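Local coordinates for neurogenic locus protein delta (Drosophila melanogaster, PDB 7ALK) that acts as a ligand for the Notch receptor and is required for the correct separation of neural and epidermal cell lineages, at residues A[142-147]-A[155-160]. Sequence-based numbering, arbitrary orientation.
Sequences WKTNKS and EYDFRV. With NAG (2-acetamido-2-deoxy-beta-D-glucopyranose), chain D.
D157 takes hold of T144 through a side-chain hydrogen bond, T144 OG1 to D157 OD1 at 2.6 Å, the hydroxyl coming from above the carboxylate plane. It links the two strands of an antiparallel β hairpin, 143-148 and 153-161, in the C2 domain of this Notch ligand, and illustrates how alternating residues of a hairpin send their side chains to its two faces. T144 and D157 are a non-hydrogen-bonded pair, their side chains lying alongside each other and pointing the same way. The other carboxylate oxygen, OD2, forms a salt bridge with R7 of strand 3-12, while E155, on the same face, reaches K9 of that strand, pairing both acidic side chains with basic residues of strand 3-12. On the opposite face, F158 and Y156 both place CG between the backbone N and the carbonyl carbon (chi1 60° and 56°), which swings the rings across to the partner strand. K143 CB thus sits over one face of the F158 ring, 3.9 Å from its centroid, and the Y156 hydroxyl end lies against N145 CB. Y156 and N145 are also joined by two backbone hydrogen bonds, N145 N to Y156 O being 3.0 Å. N145 ND2 carries a covalently attached N-acetylglucosamine. Farther along the pair, the guanidinium of R159 lies flat on the W142 indole, planes 12° apart, while R159 NE is held by a salt bridge to E5. R159 CD makes a CH-pi contact with the same indole, 3.7 Å from the centroid of its six-membered ring.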
loop_
_atom_site.group_PDB
_atom_site.type_symbol
_atom_site.label_atom_id
_atom_site.label_comp_id
_atom_site.label_asym_id
_atom_site.label_seq_id
_atom_site.Cartn_x
_atom_site.Cartn_y
_atom_site.Cartn_z
ATOM N N TRP A 142 -2.974 0.826 -9.325
ATOM C CA TRP A 142 -3.969 1.432 -8.454
ATOM C C TRP A 142 -5.364 1.238 -9.033
ATOM O O TRP A 142 -5.570 1.335 -10.245
ATOM C CB TRP A 142 -3.695 2.926 -8.274
ATOM C CG TRP A 142 -2.414 3.251 -7.570
ATOM C CD1 TRP A 142 -1.203 3.497 -8.144
ATOM C CD2 TRP A 142 -2.222 3.388 -6.155
ATOM N NE1 TRP A 142 -0.266 3.770 -7.178
ATOM C CE2 TRP A 142 -0.867 3.709 -5.948
ATOM C CE3 TRP A 142 -3.062 3.265 -5.045
ATOM C CZ2 TRP A 142 -0.332 3.908 -4.676
ATOM C CZ3 TRP A 142 -2.531 3.464 -3.784
ATOM C CH2 TRP A 142 -1.178 3.782 -3.610
ATOM N N LYS A 143 -6.323 0.960 -8.157
ATOM C CA LYS A 143 -7.732 0.930 -8.524
ATOM C C LYS A 143 -8.378 2.216 -8.024
ATOM O O LYS A 143 -8.380 2.488 -6.818
ATOM C CB LYS A 143 -8.431 -0.301 -7.948
ATOM C CG LYS A 143 -7.942 -1.617 -8.545
ATOM C CD LYS A 143 -8.749 -2.802 -8.037
ATOM C CE LYS A 143 -10.186 -2.753 -8.529
ATOM N NZ LYS A 143 -10.996 -3.883 -7.993
ATOM N N THR A 144 -8.906 3.010 -8.949
ATOM C CA THR A 144 -9.440 4.329 -8.642
ATOM C C THR A 144 -10.961 4.279 -8.604
ATOM O O THR A 144 -11.591 3.688 -9.488
ATOM C CB THR A 144 -8.971 5.354 -9.678
ATOM O OG1 THR A 144 -7.548 5.506 -9.589
ATOM C CG2 THR A 144 -9.635 6.706 -9.444
ATOM N N ASN A 145 -11.547 4.897 -7.580
ATOM C CA ASN A 145 -12.990 5.040 -7.488
ATOM C C ASN A 145 -13.325 6.441 -6.993
ATOM O O ASN A 145 -12.446 7.220 -6.617
ATOM C CB ASN A 145 -13.618 3.978 -6.576
ATOM C CG ASN A 145 -15.046 3.659 -6.968
ATOM O OD1 ASN A 145 -15.984 4.351 -6.571
ATOM N ND2 ASN A 145 -15.216 2.614 -7.764
ATOM N N LYS A 146 -14.619 6.750 -6.998
ATOM C CA LYS A 146 -15.100 8.076 -6.619
ATOM C C LYS A 146 -16.517 7.922 -6.085
ATOM O O LYS A 146 -17.437 7.611 -6.846
ATOM C CB LYS A 146 -15.055 9.030 -7.810
ATOM C CG LYS A 146 -15.642 10.408 -7.547
ATOM C CD LYS A 146 -15.623 11.249 -8.815
ATOM C CE LYS A 146 -16.295 10.517 -9.970
ATOM N NZ LYS A 146 -16.159 11.250 -11.259
ATOM N N SER A 147 -16.688 8.130 -4.782
ATOM C CA SER A 147 -17.993 8.025 -4.143
ATOM C C SER A 147 -18.669 9.390 -4.123
ATOM O O SER A 147 -18.063 10.384 -3.709
ATOM C CB SER A 147 -17.854 7.480 -2.722
ATOM O OG SER A 147 -19.117 7.377 -2.088
ATOM N N GLU A 155 -12.665 11.126 -3.953
ATOM C CA GLU A 155 -11.935 10.342 -4.938
ATOM C C GLU A 155 -10.686 9.752 -4.294
ATOM O O GLU A 155 -9.989 10.433 -3.535
ATOM C CB GLU A 155 -11.555 11.202 -6.147
ATOM C CG GLU A 155 -11.083 10.414 -7.355
ATOM C CD GLU A 155 -10.876 11.290 -8.575
ATOM O OE1 GLU A 155 -11.314 12.460 -8.549
ATOM O OE2 GLU A 155 -10.273 10.808 -9.559
ATOM N N TYR A 156 -10.405 8.487 -4.600
ATOM C CA TYR A 156 -9.335 7.768 -3.924
ATOM C C TYR A 156 -8.815 6.652 -4.819
ATOM O O TYR A 156 -9.492 6.205 -5.749
ATOM C CB TYR A 156 -9.811 7.180 -2.589
ATOM C CG TYR A 156 -11.023 6.285 -2.729
ATOM C CD1 TYR A 156 -12.303 6.818 -2.793
ATOM C CD2 TYR A 156 -10.883 4.904 -2.814
ATOM C CE1 TYR A 156 -13.411 6.004 -2.929
ATOM C CE2 TYR A 156 -11.986 4.082 -2.950
ATOM C CZ TYR A 156 -13.247 4.637 -3.007
ATOM O OH TYR A 156 -14.348 3.826 -3.143
ATOM N N ASP A 157 -7.596 6.209 -4.520
ATOM C CA ASP A 157 -6.997 5.029 -5.125
ATOM C C ASP A 157 -6.638 4.034 -4.028
ATOM O O ASP A 157 -6.301 4.423 -2.906
ATOM C CB ASP A 157 -5.737 5.375 -5.934
ATOM C CG ASP A 157 -5.969 6.488 -6.936
ATOM O OD1 ASP A 157 -7.133 6.713 -7.326
ATOM O OD2 ASP A 157 -4.981 7.139 -7.335
ATOM N N PHE A 158 -6.709 2.746 -4.357
ATOM C CA PHE A 158 -6.397 1.705 -3.386
ATOM C C PHE A 158 -5.742 0.530 -4.096
ATOM O O PHE A 158 -6.066 0.223 -5.247
ATOM C CB PHE A 158 -7.648 1.237 -2.630
ATOM C CG PHE A 158 -8.719 0.662 -3.516
ATOM C CD1 PHE A 158 -9.622 1.489 -4.165
ATOM C CD2 PHE A 158 -8.828 -0.708 -3.692
ATOM C CE1 PHE A 158 -10.608 0.960 -4.977
ATOM C CE2 PHE A 158 -9.813 -1.243 -4.502
ATOM C CZ PHE A 158 -10.703 -0.408 -5.146
ATOM N N ARG A 159 -4.820 -0.127 -3.394
ATOM C CA ARG A 159 -4.131 -1.292 -3.934
ATOM C C ARG A 159 -3.452 -2.040 -2.797
ATOM O O ARG A 159 -3.335 -1.538 -1.676
ATOM C CB ARG A 159 -3.099 -0.895 -4.994
ATOM C CG ARG A 159 -1.853 -0.251 -4.414
ATOM C CD ARG A 159 -0.843 0.080 -5.495
ATOM N NE ARG A 159 0.388 0.619 -4.932
ATOM C CZ ARG A 159 1.403 1.076 -5.653
ATOM N NH1 ARG A 159 1.369 1.069 -6.975
ATOM N NH2 ARG A 159 2.480 1.547 -5.031
ATOM N N VAL A 160 -3.006 -3.256 -3.105
ATOM C CA VAL A 160 -2.185 -4.063 -2.210
ATOM C C VAL A 160 -0.915 -4.442 -2.956
ATOM O O VAL A 160 -0.981 -4.946 -4.083
ATOM C CB VAL A 160 -2.920 -5.327 -1.727
ATOM C CG1 VAL A 160 -2.176 -5.954 -0.553
ATOM C CG2 VAL A 160 -4.345 -5.007 -1.348
HETATM C C1 NAG D . -16.522 2.226 -8.227
HETATM C C2 NAG D . -16.437 1.220 -9.372
HETATM C C3 NAG D . -17.654 0.315 -9.360
HETATM C C4 NAG D . -17.624 -0.553 -8.112
HETATM C C5 NAG D . -17.438 0.308 -6.862
HETATM C C6 NAG D . -16.160 0.008 -6.110
HETATM C C7 NAG D . -15.128 2.196 -11.204
HETATM C C8 NAG D . -15.177 2.896 -12.529
HETATM N N2 NAG D . -16.309 1.895 -10.654
HETATM O O3 NAG D . -17.656 -0.501 -10.526
HETATM O O4 NAG D . -18.838 -1.288 -8.003
HETATM O O5 NAG D . -17.433 1.717 -7.169
HETATM O O6 NAG D . -16.103 0.723 -4.885
HETATM O O7 NAG D . -14.067 1.917 -10.655
#